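Local coordinates for DNA mismatch repair protein PMS1 (Saccharomyces cerevisiae, PDB 3H4L), which binds ATP and takes part in DNA mismatch repair, its N-terminal part holding an ATPase domain of the GHKL family, at residues B[57-63]-B[143-149]; B[64-68]-B[113-117]; B[119-124]-B[136-142]. One frame throughout, in Å; residues are numbered along the deposited sequence.

Contact 1: B[57-63]-B[143-149]; sequences IECSDNG and KGTTVLV. With ANP (phosphoaminophosphonic acid-adenylate ester), chain E.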
# COMPACT_ATOMS: atom_id res chain seq x y z
N ILE B 57 -7.30 -11.36 -4.95
CA ILE B 57 -7.96 -10.19 -4.42
C ILE B 57 -9.03 -10.69 -3.49
O ILE B 57 -9.77 -11.60 -3.84
CB ILE B 57 -8.61 -9.31 -5.50
CG1 ILE B 57 -9.50 -8.29 -4.79
CG2 ILE B 57 -9.34 -10.14 -6.50
CD1 ILE B 57 -10.15 -7.30 -5.69
N GLU B 58 -9.12 -10.08 -2.32
CA GLU B 58 -10.11 -10.49 -1.35
C GLU B 58 -10.99 -9.32 -0.92
O GLU B 58 -10.50 -8.24 -0.60
CB GLU B 58 -9.41 -11.12 -0.14
CG GLU B 58 -10.34 -11.38 1.06
CD GLU B 58 -9.64 -12.03 2.25
OE1 GLU B 58 -10.15 -11.90 3.38
OE2 GLU B 58 -8.59 -12.68 2.06
N CYS B 59 -12.29 -9.53 -0.91
CA CYS B 59 -13.19 -8.47 -0.50
C CYS B 59 -13.99 -8.92 0.72
O CYS B 59 -14.73 -9.92 0.65
CB CYS B 59 -14.13 -8.09 -1.65
SG CYS B 59 -15.12 -6.65 -1.29
N SER B 60 -13.83 -8.19 1.82
CA SER B 60 -14.51 -8.50 3.08
C SER B 60 -15.44 -7.40 3.53
O SER B 60 -15.04 -6.23 3.60
CB SER B 60 -13.50 -8.77 4.20
OG SER B 60 -13.10 -10.12 4.22
N ASP B 61 -16.67 -7.77 3.87
CA ASP B 61 -17.64 -6.80 4.33
C ASP B 61 -18.40 -7.35 5.53
O ASP B 61 -18.31 -8.54 5.85
CB ASP B 61 -18.62 -6.46 3.21
CG ASP B 61 -19.46 -7.65 2.81
OD1 ASP B 61 -20.08 -8.28 3.69
OD2 ASP B 61 -19.52 -7.95 1.59
N ASN B 62 -19.14 -6.48 6.20
CA ASN B 62 -19.94 -6.88 7.35
C ASN B 62 -21.42 -6.79 6.96
O ASN B 62 -22.28 -6.47 7.78
CB ASN B 62 -19.62 -5.99 8.55
CG ASN B 62 -19.78 -4.51 8.25
OD1 ASN B 62 -20.12 -4.13 7.12
ND2 ASN B 62 -19.55 -3.67 9.25
N GLY B 63 -21.71 -7.08 5.70
CA GLY B 63 -23.08 -7.01 5.22
C GLY B 63 -23.97 -8.13 5.72
O GLY B 63 -23.61 -8.88 6.62
N LYS B 143 -20.62 -11.26 11.27
CA LYS B 143 -21.61 -11.05 10.21
C LYS B 143 -20.92 -10.54 8.95
O LYS B 143 -19.99 -9.74 9.02
CB LYS B 143 -22.66 -10.04 10.66
CG LYS B 143 -23.89 -9.97 9.75
CD LYS B 143 -24.78 -8.78 10.11
CE LYS B 143 -24.04 -7.46 9.92
NZ LYS B 143 -24.90 -6.25 10.14
N GLY B 144 -21.37 -11.00 7.79
CA GLY B 144 -20.76 -10.53 6.56
C GLY B 144 -20.31 -11.61 5.61
O GLY B 144 -20.63 -12.80 5.78
N THR B 145 -19.56 -11.20 4.60
CA THR B 145 -19.08 -12.13 3.60
C THR B 145 -17.68 -11.78 3.14
O THR B 145 -17.29 -10.60 3.15
CB THR B 145 -20.03 -12.12 2.38
OG1 THR B 145 -21.36 -12.42 2.82
CG2 THR B 145 -19.59 -13.13 1.34
N THR B 146 -16.92 -12.80 2.76
CA THR B 146 -15.56 -12.64 2.27
C THR B 146 -15.47 -13.37 0.92
O THR B 146 -15.67 -14.58 0.85
CB THR B 146 -14.52 -13.27 3.22
OG1 THR B 146 -14.54 -12.61 4.48
CG2 THR B 146 -13.13 -13.14 2.64
N VAL B 147 -15.20 -12.63 -0.14
CA VAL B 147 -15.07 -13.24 -1.46
C VAL B 147 -13.60 -13.18 -1.88
O VAL B 147 -12.95 -12.12 -1.83
CB VAL B 147 -15.94 -12.52 -2.52
CG1 VAL B 147 -15.92 -13.29 -3.84
CG2 VAL B 147 -17.37 -12.41 -2.02
N LEU B 148 -13.06 -14.33 -2.26
CA LEU B 148 -11.67 -14.39 -2.67
C LEU B 148 -11.53 -14.85 -4.11
O LEU B 148 -11.93 -15.97 -4.46
CB LEU B 148 -10.90 -15.35 -1.76
CG LEU B 148 -9.41 -15.47 -2.08
CD1 LEU B 148 -8.72 -14.16 -1.72
CD2 LEU B 148 -8.79 -16.65 -1.32
N VAL B 149 -10.98 -13.99 -4.96
CA VAL B 149 -10.75 -14.32 -6.37
C VAL B 149 -9.24 -14.52 -6.50
O VAL B 149 -8.48 -13.59 -6.25
CB VAL B 149 -11.17 -13.15 -7.30
CG1 VAL B 149 -10.65 -13.41 -8.73
CG2 VAL B 149 -12.69 -12.99 -7.29
PG ANP E . -25.40 -7.27 -10.38
O1G ANP E . -24.01 -7.60 -10.05
O2G ANP E . -25.90 -6.14 -9.63
O3G ANP E . -25.67 -7.05 -11.85
PB ANP E . -26.03 -9.46 -8.67
O1B ANP E . -27.30 -10.18 -8.35
O2B ANP E . -25.41 -8.76 -7.56
N3B ANP E . -26.29 -8.55 -9.96
PA ANP E . -23.59 -11.04 -8.74
O1A ANP E . -22.80 -9.84 -8.55
O2A ANP E . -23.05 -12.17 -9.55
O3A ANP E . -25.05 -10.59 -9.20
O5' ANP E . -23.77 -11.81 -7.36
C5' ANP E . -25.05 -12.26 -7.10
C4' ANP E . -25.56 -12.96 -5.90
O4' ANP E . -24.48 -13.36 -5.03
C3' ANP E . -26.24 -11.78 -5.28
O3' ANP E . -27.54 -11.62 -5.85
C2' ANP E . -26.16 -12.10 -3.81
O2' ANP E . -27.32 -12.85 -3.48
C1' ANP E . -24.80 -12.86 -3.74
N9 ANP E . -23.58 -12.11 -3.31
C8 ANP E . -22.42 -11.76 -3.99
N7 ANP E . -21.53 -11.09 -3.32
C5 ANP E . -22.13 -10.97 -2.08
C6 ANP E . -21.74 -10.35 -0.83
N6 ANP E . -20.57 -9.74 -0.69
N1 ANP E . -22.59 -10.40 0.28
C2 ANP E . -23.81 -11.03 0.19
N3 ANP E . -24.27 -11.64 -0.94
C4 ANP E . -23.40 -11.57 -2.04
O HOH W 1 -22.38 -9.57 3.16
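Asp61 and Thr145 meet through a carboxylate that serves strand, turn and nucleotide at once. Asp61 OD1 accepts from Thr145 N at 3.1 Å and from Gly63 N at 2.9 Å, the two donors reaching it from opposite faces of the carboxylate plane; the second bond closes an Asx turn. A water donates to the same oxygen and accepts from Thr145 OG1, whose hydroxyl is also bonded to Thr115. With CG set between the backbone N and the carbonyl carbon (chi1 65°), the acid bends back over the neighbouring strand and still offers OD2 to ANP N6 in a nearly straight bond (3.1 Å, 161°). Ser37 holds OD2 as well, so the carboxylate is held against rotation. On the other face of the sheet Ser60 OG and Thr146 OG1 share a hydrogen bond of 2.9 Å. Farther along, Cys59 with Val147 and Ile57 with Val149 form antiparallel hydrogen-bonded pairs. The extended chain of Glu58 passes Thr146, OE1 lying 3.3 Å from Thr146 CG2, while Leu148 CD1 touches Glu58 CB. Ile57 CG2 packs beside Val149 CB at 3.6 Å, on the face covered by helix 26-39. At Gly144 a side chain would strike Asp61 O. An adenine-binding aspartate that opens the DxGxG motif at the end of a central strand is the hallmark of the Bergerat ATP-binding fold of GHKL ATPases.

Contact 2: B[64-68]-B[113-117]; sequences DGIDP and VITTT. With ANP (phosphoaminophosphonic acid-adenylate ester), chain E.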
# COMPACT_ATOMS: atom_id res chain seq x y z
N ASP B 64 -25.14 -8.23 5.11
CA ASP B 64 -26.14 -9.23 5.47
C ASP B 64 -25.73 -10.67 5.23
O ASP B 64 -26.38 -11.58 5.74
CB ASP B 64 -27.44 -8.94 4.72
CG ASP B 64 -27.98 -7.55 5.02
OD1 ASP B 64 -28.88 -7.09 4.29
OD2 ASP B 64 -27.49 -6.93 5.99
N GLY B 65 -24.66 -10.90 4.47
CA GLY B 65 -24.24 -12.27 4.22
C GLY B 65 -25.12 -12.99 3.22
O GLY B 65 -26.11 -12.43 2.76
N ILE B 66 -24.78 -14.23 2.88
CA ILE B 66 -25.54 -15.00 1.90
C ILE B 66 -26.42 -16.06 2.53
O ILE B 66 -25.96 -16.84 3.36
CB ILE B 66 -24.58 -15.72 0.91
CG1 ILE B 66 -23.62 -14.71 0.28
CG2 ILE B 66 -25.38 -16.45 -0.17
CD1 ILE B 66 -22.41 -15.36 -0.37
N ASP B 67 -27.68 -16.12 2.13
CA ASP B 67 -28.58 -17.13 2.67
C ASP B 67 -28.09 -18.53 2.30
O ASP B 67 -27.86 -18.82 1.13
CB ASP B 67 -29.99 -16.90 2.13
CG ASP B 67 -31.01 -17.88 2.71
OD1 ASP B 67 -32.18 -17.46 2.86
OD2 ASP B 67 -30.67 -19.05 3.00
N PRO B 68 -27.94 -19.41 3.30
CA PRO B 68 -27.48 -20.78 3.07
C PRO B 68 -28.23 -21.50 1.97
O PRO B 68 -27.69 -22.42 1.35
CB PRO B 68 -27.69 -21.44 4.43
CG PRO B 68 -27.43 -20.32 5.38
CD PRO B 68 -28.18 -19.17 4.73
N VAL B 113 -15.76 -18.44 -1.11
CA VAL B 113 -16.60 -17.56 -0.31
C VAL B 113 -16.70 -18.04 1.14
O VAL B 113 -16.78 -19.24 1.40
CB VAL B 113 -18.03 -17.48 -0.89
CG1 VAL B 113 -18.92 -16.63 -0.00
CG2 VAL B 113 -17.98 -16.91 -2.30
N ILE B 114 -16.67 -17.11 2.09
CA ILE B 114 -16.84 -17.44 3.50
C ILE B 114 -17.95 -16.50 3.95
O ILE B 114 -17.77 -15.27 3.94
CB ILE B 114 -15.56 -17.19 4.33
CG1 ILE B 114 -14.43 -18.11 3.86
CG2 ILE B 114 -15.84 -17.49 5.78
CD1 ILE B 114 -13.07 -17.87 4.52
N THR B 115 -19.10 -17.04 4.34
CA THR B 115 -20.23 -16.19 4.71
C THR B 115 -21.07 -16.62 5.92
O THR B 115 -20.91 -17.71 6.45
CB THR B 115 -21.17 -16.03 3.48
OG1 THR B 115 -22.16 -15.03 3.75
CG2 THR B 115 -21.87 -17.36 3.17
N THR B 116 -21.96 -15.74 6.34
CA THR B 116 -22.84 -16.03 7.46
C THR B 116 -23.99 -15.04 7.64
O THR B 116 -23.81 -13.82 7.63
CB THR B 116 -22.08 -16.06 8.78
OG1 THR B 116 -23.00 -16.42 9.82
CG2 THR B 116 -21.49 -14.69 9.11
N THR B 117 -25.19 -15.60 7.81
CA THR B 117 -26.40 -14.83 8.03
C THR B 117 -26.80 -15.09 9.47
O THR B 117 -27.93 -14.81 9.88
CB THR B 117 -27.54 -15.30 7.13
OG1 THR B 117 -27.70 -16.72 7.29
CG2 THR B 117 -27.24 -14.96 5.68
PG ANP E . -25.40 -7.27 -10.38
O1G ANP E . -24.01 -7.60 -10.05
O2G ANP E . -25.90 -6.14 -9.63
O3G ANP E . -25.67 -7.05 -11.85
PB ANP E . -26.03 -9.46 -8.67
O1B ANP E . -27.30 -10.18 -8.35
O2B ANP E . -25.41 -8.76 -7.56
N3B ANP E . -26.29 -8.55 -9.96
PA ANP E . -23.59 -11.04 -8.74
O1A ANP E . -22.80 -9.84 -8.55
O2A ANP E . -23.05 -12.17 -9.55
O3A ANP E . -25.05 -10.59 -9.20
O5' ANP E . -23.77 -11.81 -7.36
C5' ANP E . -25.05 -12.26 -7.10
C4' ANP E . -25.56 -12.96 -5.90
O4' ANP E . -24.48 -13.36 -5.03
C3' ANP E . -26.24 -11.78 -5.28
O3' ANP E . -27.54 -11.62 -5.85
C2' ANP E . -26.16 -12.10 -3.81
O2' ANP E . -27.32 -12.85 -3.48
C1' ANP E . -24.80 -12.86 -3.74
N9 ANP E . -23.58 -12.11 -3.31
C8 ANP E . -22.42 -11.76 -3.99
N7 ANP E . -21.53 -11.09 -3.32
C5 ANP E . -22.13 -10.97 -2.08
C6 ANP E . -21.74 -10.35 -0.83
N6 ANP E . -20.57 -9.74 -0.69
N1 ANP E . -22.59 -10.40 0.28
C2 ANP E . -23.81 -11.03 0.19
N3 ANP E . -24.27 -11.64 -0.94
C4 ANP E . -23.40 -11.57 -2.04
O HOH W 2 -25.22 -17.74 6.08
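Ile66 and Thr115 are joined by the one direct hydrogen bond of this contact, and it runs from backbone to side chain: Ile66 N donates a hydrogen bond to Thr115 OG1 at 2.9 Å. The loop 64-68 carries the last glycine of the DxGxG motif of the Bergerat fold and crosses the end of strand 110-116 instead of pairing with it. Thr115 turns its hydroxyl opposite its own backbone N (chi1 -170°), up to the loop, where OG1 is also bonded to Thr145. Gly65 comes in with positive phi (76°), and a CB there would fall 2.3 Å from Thr116 O, a clash that leaves no room for a side chain. Ile66 then works in two directions. Its CD1 meets Val113 CG1 tip to tip at 3.7 Å, and its CG1 lies over the face of the adenine, 3.4 Å from ANP N3, so the residue packs between that face and Val113. At the outer, more exposed side, Pro68 CD approaches Thr117 OG1. A water donates to Ile66 O and is hydrogen-bonded to Thr117 OG1, bridging loop and strand end, while the methyl carbon Thr117 CG2 sits 3.2 Å from that same Ile66 O.

Contact 3: B[119-124]-B[136-142]; sequences PPKADK and KTTTSRN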
# COMPACT_ATOMS: atom_id res chain seq x y z
N PRO B 119 -24.02 -15.08 12.56
CA PRO B 119 -22.71 -15.14 13.21
C PRO B 119 -22.81 -15.78 14.59
O PRO B 119 -23.85 -15.69 15.25
CB PRO B 119 -22.30 -13.67 13.27
CG PRO B 119 -23.61 -12.98 13.46
CD PRO B 119 -24.51 -13.69 12.48
N PRO B 120 -21.74 -16.46 15.04
CA PRO B 120 -20.46 -16.65 14.34
C PRO B 120 -20.39 -17.95 13.54
O PRO B 120 -19.32 -18.31 13.04
CB PRO B 120 -19.46 -16.64 15.48
CG PRO B 120 -20.19 -17.45 16.50
CD PRO B 120 -21.61 -16.88 16.45
N LYS B 121 -21.51 -18.66 13.42
CA LYS B 121 -21.52 -19.89 12.65
C LYS B 121 -21.37 -19.46 11.21
O LYS B 121 -22.10 -18.59 10.74
CB LYS B 121 -22.84 -20.66 12.82
CG LYS B 121 -22.98 -21.84 11.84
CD LYS B 121 -24.10 -22.79 12.25
CE LYS B 121 -24.16 -24.01 11.33
NZ LYS B 121 -24.72 -23.71 9.98
N ALA B 122 -20.41 -20.05 10.50
CA ALA B 122 -20.19 -19.66 9.12
C ALA B 122 -19.77 -20.83 8.25
O ALA B 122 -19.47 -21.92 8.75
CB ALA B 122 -19.13 -18.56 9.05
N ASP B 123 -19.76 -20.58 6.95
CA ASP B 123 -19.37 -21.59 5.98
C ASP B 123 -18.32 -21.06 5.01
O ASP B 123 -18.22 -19.86 4.76
CB ASP B 123 -20.59 -22.05 5.18
CG ASP B 123 -21.63 -22.73 6.05
OD1 ASP B 123 -21.36 -23.86 6.53
OD2 ASP B 123 -22.70 -22.13 6.24
N LYS B 124 -17.51 -21.97 4.49
CA LYS B 124 -16.49 -21.64 3.52
C LYS B 124 -16.86 -22.46 2.32
O LYS B 124 -16.99 -23.68 2.41
CB LYS B 124 -15.11 -22.04 4.02
CG LYS B 124 -14.00 -21.79 3.02
CD LYS B 124 -12.70 -21.52 3.74
CE LYS B 124 -11.53 -21.99 2.91
NZ LYS B 124 -11.71 -23.44 2.65
N LYS B 136 -17.64 -27.68 1.00
CA LYS B 136 -18.28 -26.81 1.98
C LYS B 136 -17.63 -27.13 3.33
O LYS B 136 -17.74 -28.25 3.83
CB LYS B 136 -19.77 -27.13 2.00
CG LYS B 136 -20.62 -26.36 2.99
CD LYS B 136 -22.06 -26.81 2.81
CE LYS B 136 -23.00 -26.19 3.81
NZ LYS B 136 -24.41 -26.64 3.56
N THR B 137 -16.96 -26.14 3.92
CA THR B 137 -16.25 -26.31 5.19
C THR B 137 -16.82 -25.45 6.33
O THR B 137 -17.10 -24.26 6.14
CB THR B 137 -14.76 -25.93 5.02
OG1 THR B 137 -14.18 -26.73 3.99
CG2 THR B 137 -14.00 -26.15 6.32
N THR B 138 -16.98 -26.04 7.51
CA THR B 138 -17.51 -25.32 8.67
C THR B 138 -16.45 -24.38 9.23
O THR B 138 -15.30 -24.77 9.41
CB THR B 138 -17.93 -26.28 9.79
OG1 THR B 138 -18.89 -27.23 9.29
CG2 THR B 138 -18.55 -25.49 10.95
N THR B 139 -16.85 -23.14 9.52
CA THR B 139 -15.92 -22.15 10.05
C THR B 139 -16.71 -21.11 10.82
O THR B 139 -17.92 -21.23 10.99
CB THR B 139 -15.19 -21.40 8.92
OG1 THR B 139 -14.78 -22.34 7.92
CG2 THR B 139 -13.95 -20.69 9.45
N SER B 140 -16.03 -20.07 11.27
CA SER B 140 -16.69 -19.00 11.99
C SER B 140 -16.24 -17.67 11.44
O SER B 140 -15.17 -17.57 10.83
CB SER B 140 -16.33 -19.04 13.48
OG SER B 140 -15.02 -18.54 13.69
N ARG B 141 -17.05 -16.65 11.65
CA ARG B 141 -16.73 -15.29 11.24
C ARG B 141 -17.87 -14.37 11.61
O ARG B 141 -19.02 -14.80 11.69
CB ARG B 141 -16.43 -15.20 9.74
CG ARG B 141 -17.59 -15.40 8.79
CD ARG B 141 -17.33 -14.58 7.51
NE ARG B 141 -17.78 -13.19 7.67
CZ ARG B 141 -17.27 -12.14 7.03
NH1 ARG B 141 -16.26 -12.29 6.19
NH2 ARG B 141 -17.78 -10.93 7.24
N ASN B 142 -17.55 -13.11 11.88
CA ASN B 142 -18.58 -12.14 12.24
C ASN B 142 -19.52 -11.98 11.06
O ASN B 142 -19.26 -12.50 9.96
CB ASN B 142 -17.95 -10.79 12.60
CG ASN B 142 -16.87 -10.91 13.66
OD1 ASN B 142 -16.98 -11.71 14.59
ND2 ASN B 142 -15.81 -10.10 13.53
O HOH W 3 -14.17 -25.51 1.50
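Two torsions bring Arg141 against Ala122: CG lies between the backbone N and the carbonyl carbon (chi1 69°), and the chain bends at chi3 (-85°). The first lays CG on the methyl of its neighbour, Arg141 CG to Ala122 CB 3.5 Å; the bend helps bring the guanidinium to the next residue's carbonyl, Arg141 NE donating to Asn142 O at 2.8 Å. From there NH2 bonds to Asp61 O and Lys143 O, where strands 56-61 and 144-150 meet. Replacing this arginine with a leucine would probably leave those carbonyls without their shared donor and the loop at Asn142 freer to shift. The backbone bond of Arg141 N to Pro120 O, 3.1 Å, extends the pairing just past the strand, beside a cis peptide between Pro119 and Pro120. This is the open end of a beta hairpin, strands 121-127 and 133-140, the latter outermost in the eight-stranded sheet. Within it Ala122 with Thr139 and Lys124 with Thr137 form antiparallel hydrogen-bonded pairs. The N-to-C directions of the short strand segments differ by 138°, well short of a straight antiparallel 180°. Asp123 sends OD2 to Tyr71, and its OD1 keeps a loose distance of 5.1 Å from Lys136 NZ. Near Lys124 a water hydrogen-bonds to Thr137 OG1 at 2.8 Å and makes only weak contacts with Lys124 O and NZ.

Overall arrangement
All three contacts belong to one sheet and show its chemistry changing from middle to edge. Contact 1 lies in the interior of the sheet, its buried face bearing on helix 26-39 and adenine; contact 3, at the edge, is largely solvent-facing and rests mainly on backbone bonds. Contact 2 is intermediate, a loop folded over a strand with sparse polar links and apolar packing. Contacts 1 and 2 both touch the nucleotide and adjoin through the Thr145–Thr115 hydroxyl pair and the Thr146 N to Ile114 O bond. Contact 2 joins contact 3 through Thr115 N to Asp123 O, while Arg141 reaches from contact 3 into contact 1.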